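Local structure of HpcH/HpaI aldolase/citrate lyase family protein (Burkholderia cenocepacia, 4MF4) at residues K17-L20 with D24-L27; L104-I109 with R120-P125; R176-A179 with C185-V188; D192-L197 with G201-P206; T210-V215 with V226-G231. The protein is a member of the HpcH/HpaI aldolase/citrate lyase family, built as a closed barrel of eight parallel strands with helices around it. All coordinates share one frame; numbering follows the deposited sequence.

Interaction 1 (K17-L20 with D24-L27); sequences KQRL and DEPL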
# COMPACT_ATOMS: atom_id res chain seq x y z
N LYS A 17 7.88 -9.58 -29.94
CA LYS A 17 7.07 -9.50 -31.15
C LYS A 17 7.88 -9.90 -32.38
O LYS A 17 7.39 -10.64 -33.25
CB LYS A 17 6.52 -8.09 -31.39
CG LYS A 17 5.45 -8.02 -32.45
CD LYS A 17 5.02 -6.57 -32.75
CE LYS A 17 3.91 -6.51 -33.81
NZ LYS A 17 3.26 -5.16 -33.91
N GLN A 18 9.10 -9.37 -32.46
CA GLN A 18 9.94 -9.58 -33.63
C GLN A 18 10.27 -11.08 -33.76
O GLN A 18 10.13 -11.68 -34.83
CB GLN A 18 11.18 -8.69 -33.55
CG GLN A 18 12.21 -8.92 -34.64
CD GLN A 18 13.25 -9.95 -34.21
OE1 GLN A 18 13.96 -9.76 -33.20
NE2 GLN A 18 13.34 -11.04 -34.95
N ARG A 19 10.70 -11.68 -32.65
CA ARG A 19 10.98 -13.12 -32.64
C ARG A 19 9.74 -13.95 -32.94
O ARG A 19 9.82 -14.89 -33.75
CB ARG A 19 11.61 -13.54 -31.32
CG ARG A 19 13.06 -13.08 -31.18
CD ARG A 19 13.58 -13.35 -29.77
NE ARG A 19 13.25 -12.30 -28.83
CZ ARG A 19 13.40 -12.42 -27.52
NH1 ARG A 19 13.84 -13.55 -27.02
NH2 ARG A 19 13.08 -11.43 -26.70
N LEU A 20 8.59 -13.61 -32.34
CA LEU A 20 7.32 -14.34 -32.63
C LEU A 20 6.94 -14.35 -34.11
O LEU A 20 6.52 -15.40 -34.62
CB LEU A 20 6.14 -13.76 -31.86
CG LEU A 20 6.01 -14.08 -30.37
CD1 LEU A 20 4.91 -13.19 -29.86
CD2 LEU A 20 5.72 -15.54 -30.07
N ASP A 24 11.89 -19.02 -35.87
CA ASP A 24 11.28 -20.37 -35.70
C ASP A 24 11.61 -20.99 -34.32
O ASP A 24 11.09 -22.06 -33.97
CB ASP A 24 11.71 -21.31 -36.84
N GLU A 25 12.42 -20.31 -33.52
CA GLU A 25 12.90 -20.85 -32.25
C GLU A 25 11.84 -20.75 -31.12
O GLU A 25 11.02 -19.85 -31.15
CB GLU A 25 14.21 -20.13 -31.83
CG GLU A 25 14.06 -18.79 -31.07
CD GLU A 25 13.70 -17.57 -31.96
OE1 GLU A 25 13.04 -17.75 -33.01
OE2 GLU A 25 14.08 -16.43 -31.60
N PRO A 26 11.93 -21.61 -30.09
CA PRO A 26 11.08 -21.52 -28.93
C PRO A 26 11.39 -20.32 -28.05
O PRO A 26 12.56 -19.90 -27.94
CB PRO A 26 11.41 -22.80 -28.14
CG PRO A 26 12.25 -23.64 -29.05
CD PRO A 26 12.95 -22.65 -29.92
N LEU A 27 10.36 -19.79 -27.39
CA LEU A 27 10.51 -18.70 -26.46
C LEU A 27 9.89 -19.09 -25.13
O LEU A 27 8.68 -19.30 -25.04
CB LEU A 27 9.85 -17.45 -27.04
CG LEU A 27 10.35 -17.01 -28.42
CD1 LEU A 27 9.43 -15.99 -29.06
CD2 LEU A 27 11.74 -16.39 -28.25
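L20 of helix 15-22 and L27, at the start of strand 27-32, touch where the chain doubles back into the barrel, though the backbones come no closer than 7.8 Å, between the CA atoms of L20 and D24. L27 points toward the helix and divides its methyls between two partners. Its CD1 lies 3.9 Å from L20 CD2, an apolar contact between buried leucines, while its CD2 sits 3.7 Å from R19 NH1 in the conformer given, approached obliquely to the guanidinium. E25 meets R19 differently: the two side chains cross at about a right angle, with E25 OE2 3.5 Å from R19 CG, beside the aliphatic part of the arginine. The bend of E25 at chi2 (-77°) brings OE2 beside that chain. R19 NE and E25 OE2 stay 5.0 Å apart, and each charged group has its stronger partner elsewhere: R19 NH2 bonds to S15 OG, and E25 OE1 forms a salt bridge with R245. Both leucines also pack on L246 of strand 246-251, and L27 shares backbone hydrogen bonds with R245 and I247, which seats the helix-to-strand connection against the last strand of the barrel.

Interaction 2 (L104-I109 with R120-P125); sequences LMFPCI and RLTRFP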
# COMPACT_ATOMS: atom_id res chain seq x y z
N LEU A 104 0.44 -8.05 -24.92
CA LEU A 104 -0.77 -8.30 -24.16
C LEU A 104 -1.35 -9.65 -24.53
O LEU A 104 -1.36 -10.02 -25.74
CB LEU A 104 -1.79 -7.25 -24.48
CG LEU A 104 -1.56 -5.85 -23.99
CD1 LEU A 104 -2.85 -5.04 -24.18
CD2 LEU A 104 -1.09 -5.85 -22.55
N MET A 105 -1.82 -10.38 -23.52
CA MET A 105 -2.54 -11.61 -23.74
C MET A 105 -4.02 -11.37 -23.39
O MET A 105 -4.35 -10.88 -22.31
CB MET A 105 -1.99 -12.75 -22.88
CG MET A 105 -2.68 -14.08 -23.22
SD MET A 105 -2.07 -15.48 -22.26
CE MET A 105 -0.31 -15.34 -22.46
N PHE A 106 -4.92 -11.74 -24.31
CA PHE A 106 -6.37 -11.65 -24.10
C PHE A 106 -6.98 -13.04 -23.85
O PHE A 106 -6.81 -13.98 -24.66
CB PHE A 106 -7.02 -11.02 -25.34
CG PHE A 106 -6.68 -9.60 -25.53
CD1 PHE A 106 -5.49 -9.23 -26.13
CD2 PHE A 106 -7.54 -8.62 -25.06
CE1 PHE A 106 -5.18 -7.89 -26.32
CE2 PHE A 106 -7.24 -7.29 -25.23
CZ PHE A 106 -6.04 -6.92 -25.86
N PRO A 107 -7.68 -13.19 -22.72
CA PRO A 107 -8.32 -14.45 -22.39
C PRO A 107 -9.55 -14.67 -23.24
O PRO A 107 -10.07 -13.74 -23.84
CB PRO A 107 -8.73 -14.28 -20.93
CG PRO A 107 -8.78 -12.84 -20.66
CD PRO A 107 -7.91 -12.15 -21.70
N CYS A 108 -10.06 -15.88 -23.25
CA CYS A 108 -11.41 -16.07 -23.79
C CYS A 108 -11.64 -15.47 -25.18
O CYS A 108 -12.61 -14.74 -25.37
CB CYS A 108 -12.45 -15.36 -22.88
SG CYS A 108 -12.45 -15.68 -21.10
N ILE A 109 -10.80 -15.76 -26.16
CA ILE A 109 -11.05 -15.24 -27.52
C ILE A 109 -11.70 -16.39 -28.30
O ILE A 109 -11.07 -17.43 -28.49
CB ILE A 109 -9.75 -14.79 -28.22
CG1 ILE A 109 -9.12 -13.57 -27.52
CG2 ILE A 109 -9.98 -14.52 -29.70
CD1 ILE A 109 -9.90 -12.28 -27.63
N ARG A 120 -7.85 -3.94 -32.29
CA ARG A 120 -8.26 -2.54 -32.40
C ARG A 120 -8.00 -1.77 -31.13
O ARG A 120 -7.61 -0.61 -31.16
CB ARG A 120 -9.77 -2.42 -32.71
CG ARG A 120 -10.21 -2.87 -34.10
CD ARG A 120 -11.73 -2.75 -34.25
NE ARG A 120 -12.11 -1.33 -34.23
CZ ARG A 120 -13.34 -0.85 -34.18
NH1 ARG A 120 -14.39 -1.67 -34.11
NH2 ARG A 120 -13.54 0.47 -34.19
N LEU A 121 -8.27 -2.40 -30.00
CA LEU A 121 -8.11 -1.79 -28.69
C LEU A 121 -6.66 -1.46 -28.42
O LEU A 121 -6.39 -0.57 -27.63
CB LEU A 121 -8.66 -2.64 -27.56
CG LEU A 121 -10.16 -2.86 -27.46
CD1 LEU A 121 -10.40 -3.77 -26.27
CD2 LEU A 121 -11.00 -1.60 -27.31
N THR A 122 -5.74 -2.12 -29.11
CA THR A 122 -4.30 -1.85 -28.94
C THR A 122 -3.65 -0.89 -29.94
O THR A 122 -2.44 -0.59 -29.79
CB THR A 122 -3.45 -3.15 -28.94
OG1 THR A 122 -3.31 -3.67 -30.27
CG2 THR A 122 -4.06 -4.17 -28.02
N ARG A 123 -4.43 -0.37 -30.89
CA ARG A 123 -3.90 0.45 -31.97
C ARG A 123 -4.43 1.90 -31.92
O ARG A 123 -5.61 2.13 -31.81
CB ARG A 123 -4.27 -0.15 -33.34
CG ARG A 123 -3.67 -1.53 -33.66
CD ARG A 123 -2.17 -1.56 -33.42
NE ARG A 123 -1.47 -2.64 -34.10
CZ ARG A 123 -1.13 -3.82 -33.57
NH1 ARG A 123 -1.45 -4.16 -32.33
NH2 ARG A 123 -0.45 -4.69 -34.32
N PHE A 124 -3.51 2.85 -31.98
CA PHE A 124 -3.84 4.22 -32.32
C PHE A 124 -4.42 4.29 -33.75
O PHE A 124 -3.88 3.65 -34.66
CB PHE A 124 -2.60 5.06 -32.27
CG PHE A 124 -2.07 5.28 -30.88
CD1 PHE A 124 -2.90 5.64 -29.86
CD2 PHE A 124 -0.70 5.16 -30.63
CE1 PHE A 124 -2.39 5.89 -28.59
CE2 PHE A 124 -0.19 5.40 -29.39
CZ PHE A 124 -1.03 5.75 -28.35
N PRO A 125 -5.48 5.07 -33.95
CA PRO A 125 -5.97 5.20 -35.34
C PRO A 125 -4.88 5.74 -36.29
O PRO A 125 -4.24 6.75 -36.00
CB PRO A 125 -7.15 6.18 -35.23
CG PRO A 125 -7.36 6.46 -33.79
CD PRO A 125 -6.22 5.91 -32.99
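Apolar contact between the two segments converges on one methyl group, CG2 of T122. It lies 4.0 Å from F106 CZ and 4.1 Å from L104 CD1, so a single branch of the threonine reaches two side chains of the same strand. Against F106 the methyl comes in at the ring edge, near the ring plane. Each of the two strand side chains runs antiparallel to that of T122, so they overlap near their ends. L104 and F106, two residues apart on strand 103-106, point the same way, and M105 between them faces elsewhere, toward Q164 and the barrel interior.

This is the outer layer of a TIM barrel: strand 103-106 is followed by helix 112-121, and the residue just past that helix comes back against the strand that precedes it. Helix 90-98 adds to the same layer, with L104 on A96 and L97 and F106 on V93, while T122 also touches V161 of strand 160-165.

Polar contacts belong to the other branch of the threonine. With OG1 set between the backbone N and the carbonyl carbon (chi1 76°), CG2 is directed at the strand and the hydroxyl is left for hydrogen bonding. R123 NH1 donates to T122 OG1 at 2.8 Å, a bent bond with an N-H...O angle of 136°, the oxygen lying 15° out of the guanidinium plane. The same OG1 is also hydrogen-bonded to V119 O, one turn back in the helix. Among backbone bonds, R123 N reaches R120 O at 3.2 Å as the chain leaves the helix.

Interaction 3 (R176-A179 with C185-V188); sequences RIAA and CLFV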
# COMPACT_ATOMS: atom_id res chain seq x y z
N ARG A 176 -9.73 -18.93 -38.78
CA ARG A 176 -10.10 -17.52 -39.07
C ARG A 176 -9.54 -16.55 -38.00
O ARG A 176 -9.25 -15.38 -38.29
CB ARG A 176 -11.62 -17.38 -39.16
CG ARG A 176 -12.27 -18.14 -40.33
CD ARG A 176 -13.76 -18.39 -40.05
NE ARG A 176 -14.58 -17.21 -40.36
CZ ARG A 176 -15.65 -16.78 -39.68
NH1 ARG A 176 -16.09 -17.38 -38.59
NH2 ARG A 176 -16.29 -15.69 -40.10
N ILE A 177 -9.45 -17.01 -36.74
CA ILE A 177 -8.75 -16.24 -35.70
C ILE A 177 -7.28 -16.05 -36.08
O ILE A 177 -6.76 -14.94 -36.03
CB ILE A 177 -8.88 -16.90 -34.32
CG1 ILE A 177 -10.34 -16.81 -33.87
CG2 ILE A 177 -7.97 -16.20 -33.31
CD1 ILE A 177 -10.68 -17.68 -32.69
N ALA A 178 -6.62 -17.12 -36.49
CA ALA A 178 -5.22 -17.05 -36.91
C ALA A 178 -4.98 -16.08 -38.08
O ALA A 178 -3.93 -15.44 -38.13
CB ALA A 178 -4.74 -18.42 -37.28
N ALA A 179 -5.94 -16.00 -39.00
CA ALA A 179 -5.81 -15.12 -40.17
C ALA A 179 -6.18 -13.68 -39.87
O ALA A 179 -6.05 -12.81 -40.73
CB ALA A 179 -6.69 -15.63 -41.30
N CYS A 185 0.16 -14.35 -31.94
CA CYS A 185 0.34 -15.65 -31.34
C CYS A 185 -0.99 -16.24 -30.92
O CYS A 185 -1.80 -15.51 -30.38
CB CYS A 185 1.19 -15.49 -30.07
SG CYS A 185 1.62 -17.06 -29.27
N LEU A 186 -1.18 -17.54 -31.10
CA LEU A 186 -2.36 -18.22 -30.58
C LEU A 186 -1.91 -18.91 -29.31
O LEU A 186 -0.94 -19.65 -29.35
CB LEU A 186 -2.88 -19.28 -31.55
CG LEU A 186 -3.23 -18.86 -32.96
CD1 LEU A 186 -3.47 -20.07 -33.86
CD2 LEU A 186 -4.41 -17.91 -32.94
N PHE A 187 -2.62 -18.72 -28.19
CA PHE A 187 -2.18 -19.35 -26.95
C PHE A 187 -3.18 -20.38 -26.43
O PHE A 187 -4.34 -20.07 -26.26
CB PHE A 187 -1.91 -18.26 -25.92
CG PHE A 187 -1.25 -18.74 -24.66
CD1 PHE A 187 -2.01 -19.21 -23.62
CD2 PHE A 187 0.11 -18.67 -24.50
CE1 PHE A 187 -1.42 -19.60 -22.44
CE2 PHE A 187 0.72 -19.07 -23.33
CZ PHE A 187 -0.05 -19.51 -22.29
N VAL A 188 -2.73 -21.60 -26.23
CA VAL A 188 -3.57 -22.66 -25.62
C VAL A 188 -3.39 -22.76 -24.10
O VAL A 188 -2.28 -23.01 -23.60
CB VAL A 188 -3.20 -24.04 -26.25
CG1 VAL A 188 -4.08 -25.14 -25.68
CG2 VAL A 188 -3.35 -24.02 -27.76
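This is a buried, wholly apolar helix-on-strand contact, in which I177 and A178 at the end of helix 174-178 sit over L186 of strand 185-188 on the outer side of the barrel sheet. The backbones come within 7.0 Å at the CA atoms of A178 and L186, a short spacing that the small alanine permits. L186 points at the helix and opens its two methyls like a fork. One prong, CD1, lies 4.0 Å from A178 CB; the other, CD2, lies 4.0 Å from I177 CG2 and 4.1 Å from A178 CA, so it rests on the helix backbone as well as on a side chain. I177 presents its short branch here: CG2 stands anti to the backbone N and faces the leucine, leaving CG1 and CD1 to run on elsewhere. The isoleucine and leucine side chains run at a slant to one another. Contacts at van der Waals distance, without polar atoms among the touching side-chain groups, hold the helix end to the strand. Around them, I177 reaches V163 of strand 160-165 and A115 of helix 112-121, A178 touches A222 of helix 206-222, and L186 also lies on V163 while its backbone pairs with A225 and G227 of the next strand.

Interaction 4 (D192-L197 with G201-P206); sequences DLAASL and GDIRHP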
# COMPACT_ATOMS: atom_id res chain seq x y z
N ASP A 192 -8.29 -24.59 -19.11
CA ASP A 192 -9.60 -24.01 -19.51
C ASP A 192 -10.13 -24.71 -20.76
O ASP A 192 -11.35 -24.85 -20.93
CB ASP A 192 -9.55 -22.49 -19.80
CG ASP A 192 -10.17 -21.63 -18.67
OD1 ASP A 192 -11.28 -21.92 -18.16
OD2 ASP A 192 -9.54 -20.62 -18.34
N LEU A 193 -9.25 -25.15 -21.66
CA LEU A 193 -9.78 -25.77 -22.87
C LEU A 193 -10.49 -27.07 -22.47
O LEU A 193 -11.62 -27.30 -22.89
CB LEU A 193 -8.69 -25.95 -23.91
CG LEU A 193 -9.11 -26.47 -25.27
CD1 LEU A 193 -10.23 -25.66 -25.91
CD2 LEU A 193 -7.89 -26.49 -26.19
N ALA A 194 -9.86 -27.86 -21.59
CA ALA A 194 -10.45 -29.11 -21.15
C ALA A 194 -11.80 -28.85 -20.46
O ALA A 194 -12.80 -29.54 -20.75
CB ALA A 194 -9.50 -29.87 -20.24
N ALA A 195 -11.87 -27.82 -19.61
CA ALA A 195 -13.14 -27.49 -18.97
C ALA A 195 -14.23 -27.13 -19.98
O ALA A 195 -15.36 -27.61 -19.88
CB ALA A 195 -12.94 -26.36 -17.96
N SER A 196 -13.95 -26.27 -20.95
CA SER A 196 -15.02 -25.88 -21.89
C SER A 196 -15.46 -27.03 -22.79
O SER A 196 -16.61 -27.06 -23.26
CB SER A 196 -14.65 -24.68 -22.76
OG SER A 196 -15.56 -24.63 -23.85
N LEU A 197 -14.58 -28.00 -23.02
CA LEU A 197 -14.99 -29.11 -23.84
C LEU A 197 -15.67 -30.21 -23.02
O LEU A 197 -15.99 -31.26 -23.56
CB LEU A 197 -13.79 -29.71 -24.60
CG LEU A 197 -12.97 -28.75 -25.46
CD1 LEU A 197 -11.67 -29.38 -25.94
CD2 LEU A 197 -13.77 -28.28 -26.67
N GLY A 201 -10.48 -30.85 -15.43
CA GLY A 201 -9.44 -31.61 -14.72
C GLY A 201 -8.76 -32.71 -15.51
O GLY A 201 -7.94 -33.46 -14.95
N ASP A 202 -9.09 -32.84 -16.78
CA ASP A 202 -8.61 -33.95 -17.60
C ASP A 202 -8.01 -33.46 -18.92
O ASP A 202 -8.59 -33.68 -19.98
CB ASP A 202 -9.79 -34.92 -17.85
CG ASP A 202 -9.35 -36.24 -18.51
OD1 ASP A 202 -8.14 -36.54 -18.58
OD2 ASP A 202 -10.26 -36.94 -19.00
N ILE A 203 -6.84 -32.79 -18.89
CA ILE A 203 -6.27 -32.23 -20.12
C ILE A 203 -5.77 -33.29 -21.11
O ILE A 203 -5.56 -32.98 -22.28
CB ILE A 203 -5.15 -31.19 -19.86
CG1 ILE A 203 -3.89 -31.86 -19.33
CG2 ILE A 203 -5.64 -30.11 -18.91
CD1 ILE A 203 -2.64 -31.01 -19.48
N ARG A 204 -5.61 -34.55 -20.68
CA ARG A 204 -5.21 -35.62 -21.62
C ARG A 204 -6.38 -36.42 -22.21
O ARG A 204 -6.14 -37.40 -22.90
CB ARG A 204 -4.24 -36.60 -20.98
CG ARG A 204 -2.81 -36.11 -20.82
CD ARG A 204 -1.98 -37.15 -20.06
NE ARG A 204 -2.59 -37.45 -18.76
CZ ARG A 204 -2.03 -37.28 -17.56
NH1 ARG A 204 -0.78 -36.83 -17.43
NH2 ARG A 204 -2.73 -37.58 -16.47
N HIS A 205 -7.62 -36.02 -21.96
CA HIS A 205 -8.72 -36.65 -22.67
C HIS A 205 -8.50 -36.48 -24.17
O HIS A 205 -8.12 -35.39 -24.63
CB HIS A 205 -10.06 -36.07 -22.25
CG HIS A 205 -11.23 -36.83 -22.78
ND1 HIS A 205 -11.72 -36.62 -24.05
CD2 HIS A 205 -11.98 -37.82 -22.24
CE1 HIS A 205 -12.74 -37.43 -24.26
NE2 HIS A 205 -12.92 -38.17 -23.18
N PRO A 206 -8.71 -37.55 -24.95
CA PRO A 206 -8.41 -37.49 -26.40
C PRO A 206 -9.08 -36.34 -27.18
O PRO A 206 -8.54 -35.85 -28.17
CB PRO A 206 -8.88 -38.85 -26.92
CG PRO A 206 -9.29 -39.67 -25.74
CD PRO A 206 -8.90 -38.94 -24.50
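A194 and I203 meet across the bend where the chain leaves helix 190-196, the alanine on that helix and the isoleucine in the loop that leads to helix 206-222. A194 directs its CB at the loop, and that one methyl does the touching from the helix side. It rests 4.0 Å from I203 CA and 3.9 Å from D202 O, so it lies against loop backbone as much as against a side chain. I203 adds its branch methyl CG2, 4.1 Å from A194 CB. The isoleucine turns this branch methyl, not its longer arm, to the alanine: with chi1 at 71°, CG1 falls between the backbone N and the carbonyl carbon and carries CD1 away from the helix. Helped by the small alanine, the CA atoms of A194 and I203 come to 5.3 Å.

The loop has its own internal order. Residues D202 to H205 form a type I beta turn, closed by H205 N bonding to D202 O at 3.2 Å. H205 then takes the N-cap position of helix 206-222, its ND1 accepting from the backbone N of D207, and P206 CD sits 3.5 Å above one face of its ring; its ring also stacks with that of H199. On the helix, A194 also touches V208 of helix 206-222.

Methyl against backbone and methyl against methyl imply close fit without directional bonding. The directional bonds described are the loop's own, in the turn and the cap, which probably do more to set its shape, and the alanine supplies a small surface on which it lies.

Interaction 5 (T210-V215 with V226-G231); sequences TAMARV and VGIFAG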
# COMPACT_ATOMS: atom_id res chain seq x y z
N THR A 210 -7.15 -33.61 -29.25
CA THR A 210 -7.57 -33.30 -30.61
C THR A 210 -7.80 -31.80 -30.85
O THR A 210 -7.37 -31.26 -31.88
CB THR A 210 -8.85 -34.07 -31.00
OG1 THR A 210 -8.61 -35.47 -30.94
CG2 THR A 210 -9.30 -33.72 -32.39
N ALA A 211 -8.44 -31.14 -29.88
CA ALA A 211 -8.63 -29.73 -29.99
C ALA A 211 -7.29 -29.00 -29.99
O ALA A 211 -7.07 -28.11 -30.83
CB ALA A 211 -9.54 -29.23 -28.89
N MET A 212 -6.41 -29.35 -29.06
CA MET A 212 -5.14 -28.67 -28.97
C MET A 212 -4.34 -28.82 -30.28
O MET A 212 -3.79 -27.85 -30.78
CB MET A 212 -4.34 -29.18 -27.78
CG MET A 212 -5.00 -28.93 -26.42
SD MET A 212 -4.17 -29.84 -25.09
CE MET A 212 -2.56 -29.13 -25.18
N ALA A 213 -4.28 -30.05 -30.82
CA ALA A 213 -3.60 -30.35 -32.07
C ALA A 213 -4.13 -29.45 -33.18
O ALA A 213 -3.34 -28.91 -33.97
CB ALA A 213 -3.77 -31.85 -32.43
N ARG A 214 -5.46 -29.25 -33.24
CA ARG A 214 -6.05 -28.35 -34.22
C ARG A 214 -5.53 -26.93 -34.12
O ARG A 214 -5.24 -26.30 -35.14
CB ARG A 214 -7.59 -28.36 -34.20
CG ARG A 214 -8.19 -27.54 -35.34
CD ARG A 214 -9.70 -27.67 -35.41
NE ARG A 214 -10.32 -26.62 -36.23
CZ ARG A 214 -11.63 -26.48 -36.40
NH1 ARG A 214 -12.48 -27.31 -35.81
NH2 ARG A 214 -12.08 -25.52 -37.17
N VAL A 215 -5.41 -26.42 -32.90
CA VAL A 215 -4.97 -25.04 -32.71
C VAL A 215 -3.51 -24.89 -33.18
O VAL A 215 -3.14 -23.95 -33.90
CB VAL A 215 -5.11 -24.63 -31.21
CG1 VAL A 215 -4.50 -23.27 -30.97
CG2 VAL A 215 -6.57 -24.62 -30.79
N VAL A 226 2.39 -20.42 -32.09
CA VAL A 226 1.50 -20.95 -31.08
C VAL A 226 2.18 -21.08 -29.71
O VAL A 226 3.33 -21.46 -29.64
CB VAL A 226 0.94 -22.29 -31.52
CG1 VAL A 226 -0.12 -22.78 -30.54
CG2 VAL A 226 0.35 -22.11 -32.92
N GLY A 227 1.44 -20.75 -28.67
CA GLY A 227 1.94 -20.83 -27.30
C GLY A 227 1.06 -21.74 -26.46
O GLY A 227 -0.05 -22.08 -26.87
N ILE A 228 1.52 -22.06 -25.26
CA ILE A 228 0.87 -23.03 -24.40
C ILE A 228 1.39 -22.89 -22.99
O ILE A 228 2.57 -22.49 -22.76
CB ILE A 228 1.11 -24.48 -24.95
CG1 ILE A 228 0.21 -25.50 -24.23
CG2 ILE A 228 2.56 -24.82 -24.90
CD1 ILE A 228 0.06 -26.82 -24.95
N PHE A 229 0.52 -23.18 -22.03
CA PHE A 229 0.88 -23.22 -20.62
C PHE A 229 1.20 -24.67 -20.33
O PHE A 229 0.30 -25.52 -20.43
CB PHE A 229 -0.28 -22.74 -19.71
CG PHE A 229 0.10 -22.66 -18.25
CD1 PHE A 229 -0.03 -23.77 -17.43
CD2 PHE A 229 0.68 -21.53 -17.74
CE1 PHE A 229 0.36 -23.73 -16.10
CE2 PHE A 229 1.07 -21.47 -16.41
CZ PHE A 229 0.91 -22.58 -15.59
N ALA A 230 2.45 -24.96 -19.93
CA ALA A 230 2.85 -26.30 -19.50
C ALA A 230 2.85 -26.35 -17.97
O ALA A 230 3.39 -25.43 -17.30
CB ALA A 230 4.21 -26.66 -20.06
N GLY A 231 2.25 -27.42 -17.43
CA GLY A 231 2.17 -27.63 -15.96
C GLY A 231 3.44 -28.22 -15.36
O GLY A 231 3.61 -28.17 -14.18
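M212 CE is brought to I228 CD1 by a bend at the end of the methionine chain: chi2 is extended (169°) but chi3 turns to 61°, swinging the methyl toward the strand although the CB bond itself does not aim there. On the other side, I228 reaches out with a fully extended chain, CG1 opposite the backbone N (chi1 -169°), and the two side chains cross at about a right angle. The terminal methyls lie 3.5 Å apart, a tight contact. One turn further along the helix, V215 points at V226, with V215 CG1 4.4 Å from V226 CG1, and V226 CG2 comes 4.1 Å from the carbonyl oxygen V215 O. The backbones converge toward this end, from 9.4 Å between the CA atoms of M212 and I228 to 7.8 Å between those of V215 and V226. Y244 touches M212, V226 and I228 alike, and P190 packs on both M212 and I228, while V188 of strand 185-188 meets both helix residues. Every touching side chain is buried. A helix laid by such apolar side chains against the strand that follows it, here helix 206-222 on strand 225-230, is the repeating outer packing of a TIM barrel.

Overall arrangement
Interactions 1 to 5 follow one another along the chain, each closing before the next opens, and are spread round one TIM barrel. Interactions 2, 3 and 5 reach the same closed sheet; strands 185-188 and 225-230 are neighbours in it, and the centres of interactions 3 and 5 lie about 11 Å apart. M105 CE meets F187 CD2 at 3.9 Å, joining interactions 2 and 3. Interaction 4 lies farther out, about 11 Å from interaction 5 between centres, where L193 and L197 pack on helix 206-222. Interaction 1 is about 27 Å from interaction 4 between centres. Successive strands and helices are thus packed through apolar side chains, with the N-terminal helix joined to the first and last strands.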